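Side-chain contacts in acyl-coenzyme A oxidase 1 (PDB 5Y9D), which catalyses the FAD-dependent oxidation of saturated acyl-CoAs to (2E)-enoyl-CoAs in peroxisomal fatty acid beta-oxidation, reducing oxygen to hydrogen peroxide: residues 108-113 and 308-313; 82-87 and 261-266. All blocks are in the same frame, centred on the assembly; numbering follows the deposited sequence.

The two contacts fasten the helical N-terminal region of the acyl-CoA oxidase fold to two later parts of the chain. Interaction 2 joins the start of helix 84-98 to the loop between strands 251-255 and 268-272 of the middle domain, whereas interaction 1 sets helix 107-118 beside helix 306-334 of the C-alpha1 domain. Along the chain their segments alternate, in the order 82-87, 108-113, 261-266 and 308-313. Their centres are 23 Å apart and their nearest atoms about 10 Å, so they do not touch. Helix 122-142 neighbours both: Ser123 hydrogen-bonds to interaction 2 and Asn133, weakly, to interaction 1. The N-terminal helices are thereby joined to the two domains that supply the FAD pocket.

Interaction 1: residues 108-113 and 308-313; sequences KLSLWR and LIRGRV
Ser110 and Leu111 of helix 107-118 meet Arg310 of helix 306-334, a helix-to-helix contact between the N-terminal and C-alpha1 domains of the acyl-CoA oxidase fold. The backbones stay well apart, with 9.0 Å between Leu111 CA and Gly311 CA, and the arginine spans the interval. Its CG is anti to the backbone N (chi1 -175°), and the chain stays extended until it bends at chi3.

The polar part is one hydrogen bond, from Arg310 NH2 to Ser110 OG over 2.9 Å, with a moderately bent N-H...O angle of 144°. Beyond the two helices, Arg310 NE donates weakly to Asn133 OD1, and Glu107 forms a long, weak ion pair with NH1.

The nonpolar part is the contact of Leu111, whose CD2 rests above one guanidinium face, displaced toward its rim, while Trp382 of helix 355-391 also touches Arg310. A leucine in place of Arg310 would probably leave Ser110 OG without this donor and Glu107 without its distant positive partner. The Arg310 side chain lies about 7 Å from that of Glu464, the proton acceptor by similarity. Ser110 OG sits at the guanidinium edge, only 6° out of its plane.

Interaction 2: residues 82-87 and 261-266; sequences CNLQQA and GRDGVD
The carboxylate of Asp263 has Leu84 CD1 over one of its faces, 3.8 Å from OD1 and 4.0 Å from CG of Asp263. The two side chains cross at about a right angle. With chi1 at -178° Leu84 swings CG away from its own N, beside the carbonyl carbon, which also brings that CG to 4.0 Å from the main-chain O of Asp263. The polar end of the aspartate is engaged elsewhere: OD1 accepts from Lys259 N. The amides of Asn83 and Gln86 are turned so that neither receives its donor in plane; Gln86 N approaches Asn83 OD1 from above the carbonyl plane, and Asn83 N reaches Gln86 OE1 at 2.8 Å with a 30° tilt. Together these reciprocal bonds make a capping box at the start of helix 84-98, with Asn83 as N-cap.

Facing that first turn, Arg262 to Val265 form a type I beta turn closed by Val265 N to Arg262 O. Ala87 CB packs on the turn, 3.8 Å from Gly264 CA. Gly264 allows close approach here, since a CB would come within about 3.0 Å of Ala87 O. Asn83 packs on Asn83 of the second subunit, and Arg262 on that subunit's Tyr444. Within the chain, Arg88 NE donates to Asp263 O, and Gly264 N is bonded to Ser123 OG.

Interaction 1: residues 108-113 and 308-313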
ATOM      1  N   LYS A 108      26.140 -12.293 -13.275  1.00 52.18           N
ATOM      2  CA  LYS A 108      25.959 -10.849 -13.087  1.00 50.24           C
ATOM      3  C   LYS A 108      24.991 -10.274 -14.131  1.00 43.87           C
ATOM      4  O   LYS A 108      24.031  -9.586 -13.772  1.00 38.25           O
ATOM      5  CB  LYS A 108      27.317 -10.139 -13.134  1.00 58.65           C
ATOM      6  CG  LYS A 108      27.346  -8.730 -12.547  1.00 68.17           C
ATOM      7  CD  LYS A 108      28.487  -8.534 -11.535  1.00 73.26           C
ATOM      8  CE  LYS A 108      29.876  -8.616 -12.171  1.00 79.31           C
ATOM      9  NZ  LYS A 108      30.140  -7.506 -13.139  1.00 81.38           N
ATOM     10  N   LEU A 109      25.220 -10.588 -15.408  1.00 39.62           N
ATOM     11  CA  LEU A 109      24.295 -10.167 -16.478  1.00 37.29           C
ATOM     12  C   LEU A 109      22.874 -10.678 -16.271  1.00 36.17           C
ATOM     13  O   LEU A 109      21.913  -9.948 -16.499  1.00 38.74           O
ATOM     14  CB  LEU A 109      24.799 -10.574 -17.872  1.00 35.71           C
ATOM     15  CG  LEU A 109      26.107  -9.907 -18.324  1.00 36.26           C
ATOM     16  CD1 LEU A 109      26.212  -9.813 -19.831  1.00 36.28           C
ATOM     17  CD2 LEU A 109      26.263  -8.514 -17.737  1.00 37.30           C
ATOM     18  N   SER A 110      22.738 -11.912 -15.813  1.00 34.25           N
ATOM     19  CA  SER A 110      21.429 -12.522 -15.653  1.00 32.64           C
ATOM     20  C   SER A 110      20.709 -11.764 -14.568  1.00 32.24           C
ATOM     21  O   SER A 110      19.601 -11.278 -14.788  1.00 33.16           O
ATOM     22  CB  SER A 110      21.565 -14.034 -15.376  1.00 34.44           C
ATOM     23  OG  SER A 110      20.560 -14.572 -14.529  1.00 35.78           O
ATOM     24  N   LEU A 111      21.349 -11.608 -13.408  1.00 35.25           N
ATOM     25  CA  LEU A 111      20.777 -10.807 -12.321  1.00 34.00           C
ATOM     26  C   LEU A 111      20.306  -9.459 -12.866  1.00 33.57           C
ATOM     27  O   LEU A 111      19.130  -9.087 -12.706  1.00 31.75           O
ATOM     28  CB  LEU A 111      21.796 -10.584 -11.203  1.00 38.36           C
ATOM     29  CG  LEU A 111      22.068 -11.796 -10.288  1.00 46.99           C
ATOM     30  CD1 LEU A 111      23.350 -11.638  -9.468  1.00 46.26           C
ATOM     31  CD2 LEU A 111      20.879 -12.083  -9.362  1.00 49.90           C
ATOM     32  N   TRP A 112      21.224  -8.746 -13.532  1.00 31.11           N
ATOM     33  CA  TRP A 112      20.979  -7.371 -13.944  1.00 30.18           C
ATOM     34  C   TRP A 112      19.927  -7.273 -15.012  1.00 27.93           C
ATOM     35  O   TRP A 112      19.102  -6.399 -14.995  1.00 27.15           O
ATOM     36  CB  TRP A 112      22.272  -6.684 -14.374  1.00 32.45           C
ATOM     37  CG  TRP A 112      23.205  -6.346 -13.205  1.00 36.51           C
ATOM     38  CD1 TRP A 112      22.947  -6.486 -11.847  1.00 38.06           C
ATOM     39  CD2 TRP A 112      24.499  -5.765 -13.297  1.00 35.54           C
ATOM     40  NE1 TRP A 112      24.015  -6.043 -11.112  1.00 36.82           N
ATOM     41  CE2 TRP A 112      24.985  -5.603 -11.973  1.00 38.03           C
ATOM     42  CE3 TRP A 112      25.320  -5.410 -14.361  1.00 36.24           C
ATOM     43  CZ2 TRP A 112      26.254  -5.084 -11.700  1.00 37.76           C
ATOM     44  CZ3 TRP A 112      26.588  -4.887 -14.086  1.00 37.48           C
ATOM     45  CH2 TRP A 112      27.033  -4.719 -12.772  1.00 36.59           C
ATOM     46  N   ARG A 113      19.911  -8.193 -15.939  1.00 28.67           N
ATOM     47  CA  ARG A 113      18.881  -8.124 -16.976  1.00 28.99           C
ATOM     48  C   ARG A 113      17.492  -8.324 -16.394  1.00 26.63           C
ATOM     49  O   ARG A 113      16.529  -7.679 -16.800  1.00 28.25           O
ATOM     50  CB  ARG A 113      19.171  -9.160 -18.024  1.00 29.29           C
ATOM     51  CG  ARG A 113      18.380  -9.006 -19.278  1.00 29.29           C
ATOM     52  CD  ARG A 113      18.691 -10.181 -20.170  1.00 29.12           C
ATOM     53  NE  ARG A 113      20.120 -10.257 -20.459  1.00 29.59           N
ATOM     54  CZ  ARG A 113      20.763  -9.393 -21.235  1.00 30.52           C
ATOM     55  NH1 ARG A 113      20.122  -8.388 -21.787  1.00 33.57           N
ATOM     56  NH2 ARG A 113      22.055  -9.528 -21.465  1.00 31.90           N
ATOM     57  N   LEU A 308      16.515 -20.062  -3.053  1.00 50.93           N
ATOM     58  CA  LEU A 308      15.759 -18.978  -2.434  1.00 47.74           C
ATOM     59  C   LEU A 308      16.639 -17.823  -1.988  1.00 46.32           C
ATOM     60  O   LEU A 308      16.185 -16.677  -1.978  1.00 44.95           O
ATOM     61  CB  LEU A 308      14.939 -19.496  -1.254  1.00 47.85           C
ATOM     62  CG  LEU A 308      13.834 -20.510  -1.626  1.00 48.73           C
ATOM     63  CD1 LEU A 308      13.021 -20.938  -0.399  1.00 46.92           C
ATOM     64  CD2 LEU A 308      12.924 -19.950  -2.716  1.00 46.39           C
ATOM     65  N   ILE A 309      17.887 -18.121  -1.622  1.00 46.53           N
ATOM     66  CA  ILE A 309      18.791 -17.094  -1.147  1.00 46.14           C
ATOM     67  C   ILE A 309      19.129 -16.232  -2.341  1.00 43.40           C
ATOM     68  O   ILE A 309      19.123 -15.014  -2.227  1.00 41.93           O
ATOM     69  CB  ILE A 309      20.089 -17.630  -0.499  1.00 51.69           C
ATOM     70  CG1 ILE A 309      19.802 -18.643   0.623  1.00 54.84           C
ATOM     71  CG2 ILE A 309      20.902 -16.495   0.125  1.00 51.90           C
ATOM     72  CD1 ILE A 309      21.019 -19.498   0.982  1.00 52.79           C
ATOM     73  N   ARG A 310      19.387 -16.845  -3.495  1.00 42.67           N
ATOM     74  CA  ARG A 310      19.723 -16.048  -4.687  1.00 42.40           C
ATOM     75  C   ARG A 310      18.743 -14.890  -4.867  1.00 41.69           C
ATOM     76  O   ARG A 310      19.157 -13.746  -5.012  1.00 46.01           O
ATOM     77  CB  ARG A 310      19.735 -16.890  -5.971  1.00 42.97           C
ATOM     78  CG  ARG A 310      20.204 -16.127  -7.201  1.00 43.49           C
ATOM     79  CD  ARG A 310      20.393 -17.013  -8.420  1.00 47.48           C
ATOM     80  NE  ARG A 310      19.954 -16.302  -9.632  1.00 54.46           N
ATOM     81  CZ  ARG A 310      20.693 -16.053 -10.722  1.00 59.14           C
ATOM     82  NH1 ARG A 310      21.962 -16.467 -10.840  1.00 59.61           N
ATOM     83  NH2 ARG A 310      20.144 -15.378 -11.729  1.00 58.70           N
ATOM     84  N   GLY A 311      17.447 -15.193  -4.862  1.00 37.30           N
ATOM     85  CA  GLY A 311      16.439 -14.217  -5.194  1.00 34.47           C
ATOM     86  C   GLY A 311      16.097 -13.258  -4.076  1.00 36.78           C
ATOM     87  O   GLY A 311      15.485 -12.221  -4.335  1.00 39.20           O
ATOM     88  N   ARG A 312      16.417 -13.620  -2.832  1.00 34.94           N
ATOM     89  CA  ARG A 312      16.284 -12.696  -1.715  1.00 34.85           C
ATOM     90  C   ARG A 312      17.312 -11.609  -1.892  1.00 35.28           C
ATOM     91  O   ARG A 312      17.019 -10.441  -1.655  1.00 31.09           O
ATOM     92  CB  ARG A 312      16.527 -13.370  -0.371  1.00 36.08           C
ATOM     93  CG  ARG A 312      15.327 -14.097   0.137  1.00 35.87           C
ATOM     94  CD  ARG A 312      15.555 -14.707   1.500  1.00 38.05           C
ATOM     95  NE  ARG A 312      14.457 -15.645   1.712  1.00 38.36           N
ATOM     96  CZ  ARG A 312      14.566 -16.959   1.747  1.00 40.92           C
ATOM     97  NH1 ARG A 312      15.747 -17.547   1.659  1.00 43.90           N
ATOM     98  NH2 ARG A 312      13.476 -17.688   1.898  1.00 44.60           N
ATOM     99  N   VAL A 313      18.511 -12.024  -2.302  1.00 35.63           N
ATOM    100  CA  VAL A 313      19.594 -11.120  -2.683  1.00 35.51           C
ATOM    101  C   VAL A 313      19.198 -10.285  -3.872  1.00 36.65           C
ATOM    102  O   VAL A 313      19.386  -9.060  -3.885  1.00 37.72           O
ATOM    103  CB  VAL A 313      20.880 -11.902  -3.020  1.00 35.16           C
ATOM    104  CG1 VAL A 313      21.846 -11.063  -3.852  1.00 35.62           C
ATOM    105  CG2 VAL A 313      21.543 -12.382  -1.747  1.00 34.70           C
TER

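Interaction 2: residues 82-87 and 261-266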
ATOM      1  N   CYS A  82      -3.881  -3.549 -20.429  1.00 29.70           N
ATOM      2  CA  CYS A  82      -4.027  -4.995 -20.631  1.00 30.29           C
ATOM      3  C   CYS A  82      -4.978  -5.715 -19.680  1.00 31.51           C
ATOM      4  O   CYS A  82      -4.842  -5.600 -18.439  1.00 31.30           O
ATOM      5  CB  CYS A  82      -2.660  -5.670 -20.517  1.00 31.52           C
ATOM      6  SG  CYS A  82      -1.742  -5.493 -22.068  1.00 37.96           S
ATOM      7  N   ASN A  83      -5.897  -6.507 -20.254  1.00 28.55           N
ATOM      8  CA  ASN A  83      -6.636  -7.495 -19.452  1.00 26.55           C
ATOM      9  C   ASN A  83      -5.747  -8.706 -19.168  1.00 25.90           C
ATOM     10  O   ASN A  83      -4.706  -8.875 -19.798  1.00 23.40           O
ATOM     11  CB  ASN A  83      -7.996  -7.872 -20.100  1.00 25.91           C
ATOM     12  CG  ASN A  83      -7.872  -8.724 -21.351  1.00 27.32           C
ATOM     13  OD1 ASN A  83      -7.334  -9.846 -21.318  1.00 31.99           O
ATOM     14  ND2 ASN A  83      -8.423  -8.237 -22.449  1.00 26.47           N
ATOM     15  N   LEU A  84      -6.175  -9.556 -18.241  1.00 26.61           N
ATOM     16  CA  LEU A  84      -5.387 -10.720 -17.796  1.00 27.47           C
ATOM     17  C   LEU A  84      -5.043 -11.691 -18.940  1.00 28.12           C
ATOM     18  O   LEU A  84      -3.902 -12.153 -19.072  1.00 28.94           O
ATOM     19  CB  LEU A  84      -6.138 -11.425 -16.674  1.00 29.82           C
ATOM     20  CG  LEU A  84      -5.624 -12.651 -15.914  1.00 33.33           C
ATOM     21  CD1 LEU A  84      -6.351 -12.755 -14.581  1.00 33.98           C
ATOM     22  CD2 LEU A  84      -5.822 -13.954 -16.691  1.00 35.52           C
ATOM     23  N   GLN A  85      -6.004 -11.991 -19.792  1.00 27.36           N
ATOM     24  CA  GLN A  85      -5.713 -12.857 -20.940  1.00 27.04           C
ATOM     25  C   GLN A  85      -4.662 -12.209 -21.894  1.00 26.84           C
ATOM     26  O   GLN A  85      -3.803 -12.888 -22.384  1.00 32.00           O
ATOM     27  CB  GLN A  85      -7.011 -13.247 -21.671  1.00 26.33           C
ATOM     28  CG  GLN A  85      -8.032 -14.000 -20.815  1.00 25.82           C
ATOM     29  CD  GLN A  85      -8.897 -13.128 -19.857  1.00 28.37           C
ATOM     30  OE1 GLN A  85      -9.034 -11.891 -19.993  1.00 26.69           O
ATOM     31  NE2 GLN A  85      -9.489 -13.795 -18.865  1.00 28.08           N
ATOM     32  N   GLN A  86      -4.690 -10.899 -22.102  1.00 27.05           N
ATOM     33  CA  GLN A  86      -3.653 -10.205 -22.859  1.00 26.94           C
ATOM     34  C   GLN A  86      -2.286 -10.166 -22.158  1.00 26.55           C
ATOM     35  O   GLN A  86      -1.239 -10.304 -22.817  1.00 25.30           O
ATOM     36  CB  GLN A  86      -4.066  -8.757 -23.141  1.00 30.47           C
ATOM     37  CG  GLN A  86      -5.180  -8.590 -24.172  1.00 35.69           C
ATOM     38  CD  GLN A  86      -5.966  -7.274 -24.049  1.00 42.35           C
ATOM     39  OE1 GLN A  86      -5.845  -6.491 -23.069  1.00 44.68           O
ATOM     40  NE2 GLN A  86      -6.811  -7.038 -25.041  1.00 47.11           N
ATOM     41  N   ALA A  87      -2.279  -9.933 -20.843  1.00 24.69           N
ATOM     42  CA  ALA A  87      -1.041  -9.995 -20.079  1.00 24.92           C
ATOM     43  C   ALA A  87      -0.422 -11.379 -20.143  1.00 25.04           C
ATOM     44  O   ALA A  87       0.802 -11.520 -20.250  1.00 24.70           O
ATOM     45  CB  ALA A  87      -1.270  -9.635 -18.634  1.00 24.51           C
ATOM     46  N   GLY A 261      -1.769  -8.437  -8.331  1.00 26.73           N
ATOM     47  CA  GLY A 261      -0.948  -7.993  -9.467  1.00 23.70           C
ATOM     48  C   GLY A 261      -0.253  -9.178 -10.125  1.00 24.12           C
ATOM     49  O   GLY A 261      -0.468 -10.316  -9.762  1.00 25.15           O
ATOM     50  N   ARG A 262       0.623  -8.892 -11.069  1.00 23.71           N
ATOM     51  CA  ARG A 262       1.423  -9.879 -11.798  1.00 23.99           C
ATOM     52  C   ARG A 262       0.573 -10.874 -12.546  1.00 23.46           C
ATOM     53  O   ARG A 262       0.883 -12.086 -12.624  1.00 22.32           O
ATOM     54  CB  ARG A 262       2.484 -10.544 -10.924  1.00 23.19           C
ATOM     55  CG  ARG A 262       3.646  -9.607 -10.756  1.00 24.63           C
ATOM     56  CD  ARG A 262       4.735 -10.175  -9.881  1.00 25.16           C
ATOM     57  NE  ARG A 262       5.324  -9.179  -9.002  1.00 24.94           N
ATOM     58  CZ  ARG A 262       6.623  -8.957  -8.833  1.00 26.24           C
ATOM     59  NH1 ARG A 262       7.548  -9.617  -9.507  1.00 28.41           N
ATOM     60  NH2 ARG A 262       7.008  -8.060  -7.964  1.00 26.53           N
ATOM     61  N   ASP A 263      -0.450 -10.318 -13.163  1.00 23.08           N
ATOM     62  CA  ASP A 263      -1.468 -11.109 -13.812  1.00 24.43           C
ATOM     63  C   ASP A 263      -1.009 -11.851 -15.029  1.00 23.11           C
ATOM     64  O   ASP A 263      -1.632 -12.842 -15.400  1.00 23.29           O
ATOM     65  CB  ASP A 263      -2.721 -10.282 -14.075  1.00 25.91           C
ATOM     66  CG  ASP A 263      -3.663 -10.275 -12.849  1.00 27.98           C
ATOM     67  OD1 ASP A 263      -3.766 -11.308 -12.155  1.00 28.42           O
ATOM     68  OD2 ASP A 263      -4.289  -9.237 -12.564  1.00 34.60           O
ATOM     69  N   GLY A 264       0.114 -11.428 -15.596  1.00 23.56           N
ATOM     70  CA  GLY A 264       0.744 -12.153 -16.685  1.00 22.98           C
ATOM     71  C   GLY A 264       1.429 -13.428 -16.283  1.00 23.66           C
ATOM     72  O   GLY A 264       1.938 -14.119 -17.139  1.00 25.15           O
ATOM     73  N   VAL A 265       1.460 -13.749 -14.989  1.00 26.07           N
ATOM     74  CA  VAL A 265       2.136 -14.951 -14.466  1.00 25.11           C
ATOM     75  C   VAL A 265       1.054 -15.956 -14.199  1.00 25.11           C
ATOM     76  O   VAL A 265       0.085 -15.629 -13.555  1.00 24.61           O
ATOM     77  CB  VAL A 265       2.893 -14.674 -13.153  1.00 26.67           C
ATOM     78  CG1 VAL A 265       3.700 -15.900 -12.679  1.00 27.78           C
ATOM     79  CG2 VAL A 265       3.814 -13.484 -13.321  1.00 27.57           C
ATOM     80  N   ASP A 266       1.228 -17.180 -14.695  1.00 27.08           N
ATOM     81  CA  ASP A 266       0.173 -18.187 -14.666  1.00 27.48           C
ATOM     82  C   ASP A 266       0.384 -19.105 -13.483  1.00 26.64           C
ATOM     83  O   ASP A 266       0.907 -20.202 -13.609  1.00 28.03           O
ATOM     84  CB  ASP A 266       0.143 -18.982 -15.972  1.00 28.70           C
ATOM     85  CG  ASP A 266       1.449 -19.688 -16.256  1.00 31.00           C
ATOM     86  OD1 ASP A 266       2.535 -19.066 -16.124  1.00 30.07           O
ATOM     87  OD2 ASP A 266       1.379 -20.880 -16.609  1.00 34.48           O
TER